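Local coordinates for dihydropteroate synthase (Clostridioides difficile, PDB 6PZ2), which catalyses the condensation of p-aminobenzoate with a dihydropterin pyrophosphate to give dihydropteroate in folate synthesis, the step that sulfonamides block in bacteria, at residues Y13-L18 with I245-D250; E133-H138 with V175-V180; K42-Q47 with H249-N254. One frame throughout, in Å; residues are numbered along the deposited sequence.

Contact 1 of 3, residues Y13-L18 with I245-D250; sequences YIMGIL and IVRVHD. With PT1 (pteroic acid), chain K; SO4 (sulfate ion), chain B.
I17 and R247 meet at about a right angle on parallel strands 13-18 and 245-248. With CG1 anti to the carbonyl carbon (chi1 -64°), I17 extends across the neighbouring strand: CG1 lies over one face of the R247 guanidinium, and CD1 sits above the H249 ring, 3.6 Å from its centroid, in a CH-pi contact. The opposite guanidinium face carries the pterin of pteroic acid, R247 CZ lying 3.2 Å from PT1 N8. Joined at NE to D53 by a salt bridge, the group turns its edge to a sulfate, R247 NH2 2.8 Å from SO4 O2; H249 NE2 grips SO4 O4 at the same distance, and H249 ND1 bonds to S211 OG.

Packing is also tight away from the ligand, where I14 CD1 and V246 CG2 approach to 3.5 Å, closer than usual for methyls. Backbone bonds such as M15 N to V246 O (2.9 Å) hold this part; the last, I17 N to V248 O, is weak. There H249 is partly exposed, and a water donates to I17 O. The sulfate, probably from the crystallisation liquor, lies at the strands' C-terminal ends, where TIM barrels carry active sites; first strand paired with last is the closure of such a barrel.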
# COMPACT_ATOMS: atom_id res chain seq x y z
N TYR A 13 12.22 5.58 6.56
CA TYR A 13 12.57 5.25 7.94
C TYR A 13 11.25 5.03 8.68
O TYR A 13 10.22 5.63 8.33
CB TYR A 13 13.48 6.33 8.55
CG TYR A 13 14.82 6.44 7.87
CD1 TYR A 13 15.86 5.61 8.20
CD2 TYR A 13 14.99 7.30 6.80
CE1 TYR A 13 17.07 5.64 7.51
CE2 TYR A 13 16.19 7.35 6.11
CZ TYR A 13 17.22 6.50 6.45
OH TYR A 13 18.40 6.56 5.76
N ILE A 14 11.33 4.13 9.64
CA ILE A 14 10.16 3.70 10.34
C ILE A 14 10.28 4.12 11.81
O ILE A 14 11.21 3.75 12.49
CB ILE A 14 9.97 2.17 10.23
CG1 ILE A 14 10.00 1.69 8.78
CG2 ILE A 14 8.69 1.76 10.94
CD1 ILE A 14 8.92 2.29 7.91
N MET A 15 9.24 4.79 12.28
CA MET A 15 9.15 5.17 13.68
C MET A 15 8.10 4.29 14.34
O MET A 15 6.95 4.37 13.98
CB MET A 15 8.79 6.66 13.79
CG MET A 15 8.33 7.14 15.18
SD MET A 15 7.86 8.91 15.18
CE MET A 15 9.52 9.58 15.17
N GLY A 16 8.47 3.47 15.32
CA GLY A 16 7.50 2.66 16.06
C GLY A 16 6.89 3.39 17.23
O GLY A 16 7.53 4.15 17.92
N ILE A 17 5.63 3.14 17.52
CA ILE A 17 4.95 3.86 18.56
C ILE A 17 5.04 3.09 19.89
O ILE A 17 4.70 1.92 19.93
CB ILE A 17 3.49 4.08 18.13
CG1 ILE A 17 3.44 4.95 16.88
CG2 ILE A 17 2.67 4.64 19.28
CD1 ILE A 17 2.10 4.98 16.19
N LEU A 18 5.46 3.75 20.97
CA LEU A 18 5.46 3.17 22.31
C LEU A 18 4.73 4.12 23.26
O LEU A 18 5.35 5.07 23.75
CB LEU A 18 6.91 2.94 22.76
CG LEU A 18 7.08 2.25 24.12
CD1 LEU A 18 6.44 0.89 24.10
CD2 LEU A 18 8.54 2.11 24.51
N ILE A 245 9.62 9.53 6.85
CA ILE A 245 9.48 8.77 8.05
C ILE A 245 7.99 8.53 8.24
O ILE A 245 7.24 9.51 8.18
CB ILE A 245 10.02 9.54 9.29
CG1 ILE A 245 11.44 10.07 9.09
CG2 ILE A 245 9.88 8.68 10.54
CD1 ILE A 245 11.99 10.88 10.24
N VAL A 246 7.61 7.29 8.55
CA VAL A 246 6.23 6.99 8.89
C VAL A 246 6.18 6.53 10.35
O VAL A 246 6.99 5.72 10.78
CB VAL A 246 5.58 5.95 7.96
CG1 VAL A 246 5.37 6.53 6.58
CG2 VAL A 246 6.38 4.65 7.87
N ARG A 247 5.19 7.04 11.07
CA ARG A 247 5.00 6.69 12.46
C ARG A 247 3.87 5.65 12.50
O ARG A 247 2.74 6.03 12.25
CB ARG A 247 4.59 7.94 13.26
CG ARG A 247 4.32 7.75 14.75
CD ARG A 247 3.93 9.03 15.48
NE ARG A 247 3.59 8.89 16.88
CZ ARG A 247 2.43 8.45 17.36
NH1 ARG A 247 1.43 8.15 16.54
NH2 ARG A 247 2.30 8.28 18.66
N VAL A 248 4.15 4.43 12.93
CA VAL A 248 3.25 3.29 12.78
C VAL A 248 3.21 2.43 14.05
O VAL A 248 4.20 2.34 14.77
CB VAL A 248 3.63 2.42 11.57
CG1 VAL A 248 3.42 3.19 10.28
CG2 VAL A 248 5.06 1.90 11.70
N HIS A 249 2.06 1.79 14.29
CA HIS A 249 1.97 0.71 15.27
C HIS A 249 2.56 -0.61 14.76
O HIS A 249 3.01 -1.41 15.57
CB HIS A 249 0.52 0.44 15.63
CG HIS A 249 -0.12 1.66 16.20
ND1 HIS A 249 -0.80 2.55 15.40
CD2 HIS A 249 -0.18 2.11 17.47
CE1 HIS A 249 -1.25 3.52 16.18
NE2 HIS A 249 -0.88 3.28 17.45
N ASP A 250 2.48 -0.92 13.47
CA ASP A 250 2.81 -2.23 12.98
C ASP A 250 4.07 -2.07 12.14
O ASP A 250 4.05 -1.71 10.96
CB ASP A 250 1.67 -2.84 12.15
CG ASP A 250 0.36 -2.96 12.91
OD1 ASP A 250 -0.52 -2.08 12.76
OD2 ASP A 250 0.24 -3.92 13.66
C2 PT1 K . 1.23 12.10 14.19
C3 PT1 K . 0.85 11.69 15.53
C5 PT1 K . 1.87 11.92 16.55
N6 PT1 K . -0.34 11.11 15.87
C7 PT1 K . 3.31 12.86 14.94
N9 PT1 K . 3.02 12.50 16.20
C10 PT1 K . -0.59 10.79 17.15
N11 PT1 K . 4.49 13.42 14.64
C12 PT1 K . 0.37 11.04 18.13
C21 PT1 K . -8.03 9.82 15.06
O22 PT1 K . -8.60 10.64 14.32
O1 PT1 K . 0.40 11.95 13.15
N4 PT1 K . 2.42 12.69 13.95
N8 PT1 K . 1.59 11.55 17.82
C13 PT1 K . -1.93 10.18 17.51
N14 PT1 K . -2.96 11.15 17.17
C15 PT1 K . -4.19 10.79 16.72
C16 PT1 K . -4.68 9.49 16.83
C17 PT1 K . -4.96 11.76 16.08
C18 PT1 K . -5.94 9.19 16.32
C19 PT1 K . -6.22 11.46 15.57
C20 PT1 K . -6.70 10.16 15.68
O23 PT1 K . -8.53 8.71 15.24
S SO4 B . -1.41 6.68 18.66
O1 SO4 B . -2.72 7.29 18.95
O2 SO4 B . -0.33 7.54 19.20
O3 SO4 B . -1.24 6.54 17.20
O4 SO4 B . -1.33 5.35 19.30
O HOH W 1 3.47 0.04 18.56

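Contact 2 of 3, residues E133-H138 with V175-V180; sequences EVCIMH and VLDPGV. With PT1 (pteroic acid), chain K.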
# COMPACT_ATOMS: atom_id res chain seq x y z
N GLU A 133 16.93 17.12 17.48
CA GLU A 133 16.07 17.07 16.32
C GLU A 133 14.66 17.34 16.81
O GLU A 133 14.37 17.05 17.97
CB GLU A 133 16.15 15.71 15.65
CG GLU A 133 17.52 15.12 15.86
CD GLU A 133 18.16 14.73 14.56
OE1 GLU A 133 18.87 15.57 14.00
OE2 GLU A 133 17.88 13.60 14.13
N VAL A 134 13.85 17.94 15.95
CA VAL A 134 12.46 18.17 16.28
C VAL A 134 11.58 17.83 15.07
O VAL A 134 11.87 18.17 13.91
CB VAL A 134 12.25 19.61 16.77
CG1 VAL A 134 12.80 20.65 15.82
CG2 VAL A 134 10.78 19.91 17.08
N CYS A 135 10.45 17.22 15.39
CA CYS A 135 9.37 17.11 14.48
C CYS A 135 8.34 18.18 14.84
O CYS A 135 7.72 18.14 15.90
CB CYS A 135 8.73 15.73 14.52
SG CYS A 135 7.31 15.56 13.39
N ILE A 136 8.10 19.05 13.87
CA ILE A 136 7.13 20.11 13.99
C ILE A 136 5.86 19.67 13.26
O ILE A 136 5.81 19.65 12.04
CB ILE A 136 7.64 21.41 13.36
CG1 ILE A 136 8.94 21.88 14.01
CG2 ILE A 136 6.56 22.48 13.40
CD1 ILE A 136 9.48 23.18 13.42
N MET A 137 4.83 19.41 14.03
CA MET A 137 3.62 18.91 13.49
C MET A 137 2.57 20.03 13.46
O MET A 137 2.47 20.78 14.40
CB MET A 137 3.09 17.75 14.33
CG MET A 137 2.00 16.97 13.63
SD MET A 137 1.07 15.85 14.67
CE MET A 137 -0.17 16.97 15.33
N HIS A 138 1.81 20.09 12.37
CA HIS A 138 0.71 21.03 12.22
C HIS A 138 -0.44 20.60 13.12
O HIS A 138 -0.83 19.43 13.10
CB HIS A 138 0.22 21.10 10.76
CG HIS A 138 -1.01 21.94 10.64
ND1 HIS A 138 -2.29 21.41 10.62
CD2 HIS A 138 -1.15 23.28 10.62
CE1 HIS A 138 -3.16 22.39 10.56
NE2 HIS A 138 -2.49 23.56 10.56
N VAL A 175 12.13 18.38 11.00
CA VAL A 175 11.27 17.48 10.27
C VAL A 175 9.86 18.06 10.37
O VAL A 175 9.48 18.45 11.47
CB VAL A 175 11.33 16.07 10.88
CG1 VAL A 175 10.34 15.12 10.23
CG2 VAL A 175 12.72 15.46 10.78
N LEU A 176 9.08 18.07 9.28
CA LEU A 176 7.70 18.56 9.32
C LEU A 176 6.69 17.42 9.13
O LEU A 176 6.93 16.45 8.41
CB LEU A 176 7.50 19.60 8.20
CG LEU A 176 8.55 20.69 8.07
CD1 LEU A 176 8.23 21.58 6.88
CD2 LEU A 176 8.65 21.53 9.34
N ASP A 177 5.50 17.61 9.69
CA ASP A 177 4.48 16.62 9.69
C ASP A 177 3.14 17.35 9.60
O ASP A 177 2.90 18.26 10.39
CB ASP A 177 4.54 15.78 10.97
CG ASP A 177 3.45 14.73 11.13
OD1 ASP A 177 2.39 14.87 10.47
OD2 ASP A 177 3.66 13.80 11.94
N PRO A 178 2.27 16.94 8.67
CA PRO A 178 1.05 17.69 8.39
C PRO A 178 -0.06 17.44 9.41
O PRO A 178 -1.11 18.12 9.36
CB PRO A 178 0.59 17.17 7.03
CG PRO A 178 1.04 15.74 7.09
CD PRO A 178 2.44 15.88 7.67
N GLY A 179 0.12 16.45 10.27
CA GLY A 179 -0.80 16.32 11.40
C GLY A 179 -2.14 15.76 10.98
O GLY A 179 -3.20 16.32 11.28
N VAL A 180 -2.10 14.59 10.37
CA VAL A 180 -3.35 13.92 9.99
C VAL A 180 -4.15 13.64 11.26
O VAL A 180 -3.65 13.07 12.20
CB VAL A 180 -3.11 12.62 9.17
CG1 VAL A 180 -4.39 11.85 8.92
CG2 VAL A 180 -2.42 12.92 7.85
C2 PT1 K . 1.23 12.10 14.19
C3 PT1 K . 0.85 11.69 15.53
C5 PT1 K . 1.87 11.92 16.55
N6 PT1 K . -0.34 11.11 15.87
C7 PT1 K . 3.31 12.86 14.94
N9 PT1 K . 3.02 12.50 16.20
C10 PT1 K . -0.59 10.79 17.15
N11 PT1 K . 4.49 13.42 14.64
C12 PT1 K . 0.37 11.04 18.13
C21 PT1 K . -8.03 9.82 15.06
O22 PT1 K . -8.60 10.64 14.32
O1 PT1 K . 0.40 11.95 13.15
N4 PT1 K . 2.42 12.69 13.95
N8 PT1 K . 1.59 11.55 17.82
C13 PT1 K . -1.93 10.18 17.51
N14 PT1 K . -2.96 11.15 17.17
C15 PT1 K . -4.19 10.79 16.72
C16 PT1 K . -4.68 9.49 16.83
C17 PT1 K . -4.96 11.76 16.08
C18 PT1 K . -5.94 9.19 16.32
C19 PT1 K . -6.22 11.46 15.57
C20 PT1 K . -6.70 10.16 15.68
O23 PT1 K . -8.53 8.71 15.24
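Strands 133-137 and 175-177 run parallel, their axes 4.6 Å apart and inclined by 24°, with C135, I136 and M137 opposite V175, L176 and D177. V175 is held through both its N and O, to V134 O and I136 N, the latter bond 2.8 Å long. D177 N bonds to I136 O, and D177 O receives H138 N, carrying the pairing one residue past the strand.

Helix 149-166 connects the two strands in a beta-alpha-beta crossover of the TIM barrel and covers the face on which I136 CB touches L176 CD2 (4.1 Å). The other face looks into the barrel at the pterin. C135 SG packs against D177 CB (3.7 Å), and M137 CG crosses to G179 CA at 3.6 Å. Two near-anti torsions (chi1 and chi2 both -166°) carry M137 SD to 3.5 Å from PT1 N4. D177 splits its carboxylate between two tasks: OD1 accepts G179 N in an Asx turn (2.8 Å), met from above the carboxylate plane, while OD2 takes the pterin amino group PT1 N11 at 2.9 Å and lies still closer to PT1 N4. K184 NZ bonds to H138 ND1, P178 O and G179 O.

Contact 3 of 3, residues K42-Q47 with H249-N254; sequences KDMVDQ and HDVYEN. With SO4 (sulfate ion), chain B.
Apolar contact between helix 33-46 and the start of helix 251-265, the first and last helices of the TIM barrel's outer layer, rests on M44 and V251, whose side chains cross at about a right angle. V251 sends its two methyls different ways: CG2 meets M44 CG at 4.0 Å, while CG1 lies 3.6 Å from M44 O. On the barrel side they pack on the strands, M44 on I52 and V251 on I14.

Direct hydrogen bonding falls to Q47. Its chain is extended beyond CG (chi2 174°), which carries the amide across to the first turn of the other helix, where OE1 accepts Y252 N at 3.2 Å. The donor lies in the amide plane, on a lone pair of OE1. Alongside, the CB of Y252 packs against the Q47 side chain, amide and phenol ring standing 75° apart. At the start of the second helix N254 ND2 turns back to O of the N-cap residue D250, 2.8 Å away, a nearly straight bond at 172°.

Water supplies the remaining links. One molecule donates to Q47 OE1 and to H249 O and accepts V251 N (2.8 Å), and a second donates to Q47 OE1 and to E253 OE1, both at 2.6 Å.

The polar link between the helices therefore rests on one side-chain oxygen and two waters, beside the apolar M44-V251 contact.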
# COMPACT_ATOMS: atom_id res chain seq x y z
N LYS A 42 11.80 -3.76 22.16
CA LYS A 42 12.73 -4.76 21.58
C LYS A 42 12.10 -5.43 20.35
O LYS A 42 12.76 -5.58 19.32
CB LYS A 42 13.13 -5.82 22.61
CG LYS A 42 14.24 -5.37 23.55
CD LYS A 42 14.36 -6.19 24.83
CE LYS A 42 15.70 -6.02 25.51
NZ LYS A 42 15.58 -6.21 26.97
N ASP A 43 10.81 -5.77 20.45
CA ASP A 43 10.05 -6.36 19.35
C ASP A 43 10.03 -5.41 18.14
O ASP A 43 10.33 -5.86 17.02
CB ASP A 43 8.63 -6.70 19.79
CG ASP A 43 8.62 -7.81 20.82
OD1 ASP A 43 9.68 -8.48 20.98
OD2 ASP A 43 7.59 -7.97 21.48
N MET A 44 9.80 -4.10 18.37
CA MET A 44 9.68 -3.21 17.22
C MET A 44 11.03 -3.05 16.53
O MET A 44 11.11 -2.91 15.30
CB MET A 44 9.11 -1.84 17.63
CG MET A 44 7.65 -1.94 18.00
SD MET A 44 6.91 -0.31 18.32
CE MET A 44 7.76 0.13 19.82
N VAL A 45 12.09 -3.07 17.33
CA VAL A 45 13.43 -2.94 16.78
C VAL A 45 13.75 -4.19 15.95
O VAL A 45 14.33 -4.05 14.88
CB VAL A 45 14.49 -2.72 17.89
CG1 VAL A 45 15.91 -2.93 17.36
CG2 VAL A 45 14.35 -1.33 18.49
N ASP A 46 13.37 -5.36 16.45
CA ASP A 46 13.61 -6.60 15.71
C ASP A 46 12.78 -6.61 14.43
O ASP A 46 13.28 -7.08 13.44
CB ASP A 46 13.18 -7.86 16.48
CG ASP A 46 14.09 -8.21 17.64
OD1 ASP A 46 15.30 -7.90 17.55
OD2 ASP A 46 13.58 -8.79 18.64
N GLN A 47 11.56 -6.05 14.46
CA GLN A 47 10.76 -5.91 13.24
C GLN A 47 11.30 -4.83 12.29
O GLN A 47 10.78 -4.72 11.17
CB GLN A 47 9.32 -5.52 13.55
CG GLN A 47 8.56 -6.64 14.23
CD GLN A 47 7.19 -6.20 14.66
OE1 GLN A 47 6.48 -5.46 13.97
NE2 GLN A 47 6.80 -6.70 15.82
N HIS A 249 2.06 1.79 14.29
CA HIS A 249 1.97 0.71 15.27
C HIS A 249 2.56 -0.61 14.76
O HIS A 249 3.01 -1.41 15.57
CB HIS A 249 0.52 0.44 15.63
CG HIS A 249 -0.12 1.66 16.20
ND1 HIS A 249 -0.80 2.55 15.40
CD2 HIS A 249 -0.18 2.11 17.47
CE1 HIS A 249 -1.25 3.52 16.18
NE2 HIS A 249 -0.88 3.28 17.45
N ASP A 250 2.48 -0.92 13.47
CA ASP A 250 2.81 -2.23 12.98
C ASP A 250 4.07 -2.07 12.14
O ASP A 250 4.05 -1.71 10.96
CB ASP A 250 1.67 -2.84 12.15
CG ASP A 250 0.36 -2.96 12.91
OD1 ASP A 250 -0.52 -2.08 12.76
OD2 ASP A 250 0.24 -3.92 13.66
N VAL A 251 5.18 -2.33 12.78
CA VAL A 251 6.42 -1.91 12.17
C VAL A 251 6.77 -2.79 10.95
O VAL A 251 7.15 -2.27 9.89
CB VAL A 251 7.52 -1.89 13.25
CG1 VAL A 251 8.92 -1.82 12.63
CG2 VAL A 251 7.28 -0.72 14.21
N TYR A 252 6.67 -4.10 11.09
CA TYR A 252 7.17 -5.04 10.08
C TYR A 252 6.42 -4.85 8.75
O TYR A 252 7.01 -4.67 7.66
CB TYR A 252 6.98 -6.48 10.56
CG TYR A 252 7.41 -7.51 9.54
CD1 TYR A 252 8.76 -7.71 9.29
CD2 TYR A 252 6.49 -8.21 8.78
CE1 TYR A 252 9.17 -8.63 8.34
CE2 TYR A 252 6.88 -9.12 7.81
CZ TYR A 252 8.24 -9.34 7.62
OH TYR A 252 8.70 -10.21 6.68
N GLU A 253 5.10 -4.83 8.87
CA GLU A 253 4.23 -4.74 7.72
C GLU A 253 4.47 -3.42 7.00
O GLU A 253 4.69 -3.40 5.79
CB GLU A 253 2.77 -4.92 8.15
CG GLU A 253 2.48 -6.29 8.72
CD GLU A 253 2.74 -6.43 10.22
OE1 GLU A 253 3.25 -5.49 10.87
OE2 GLU A 253 2.42 -7.50 10.73
N ASN A 254 4.51 -2.31 7.73
CA ASN A 254 4.77 -1.05 7.05
C ASN A 254 6.19 -1.03 6.47
O ASN A 254 6.39 -0.45 5.41
CB ASN A 254 4.53 0.15 7.95
CG ASN A 254 3.05 0.39 8.18
OD1 ASN A 254 2.42 1.03 7.34
ND2 ASN A 254 2.54 -0.10 9.30
S SO4 B . -1.41 6.68 18.66
O1 SO4 B . -2.72 7.29 18.95
O2 SO4 B . -0.33 7.54 19.20
O3 SO4 B . -1.24 6.54 17.20
O4 SO4 B . -1.33 5.35 19.30
O HOH W 2 5.25 -3.24 15.45
O HOH W 3 3.97 -5.76 13.31

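In the fold
Contacts 1 and 2 belong to one barrel sheet and face each other across the bound pteroic acid, their centres about 14 Å apart and their nearest atoms about 5 Å. Contact 1 brings R247 against the pterin and contact 2 brings D177, so the two hold the same ring system from different strands; N112, K213 and S214 add further bonds to the ligand. Contact 3 lies on the outer layer, its centre about 8 Å from that of contact 1, with which it shares H249 and D250: M44 SD and V251 CG2 pack on G16 CA, at 3.8 and 3.9 Å. From contact 2 it is separated by about 22 Å between centres.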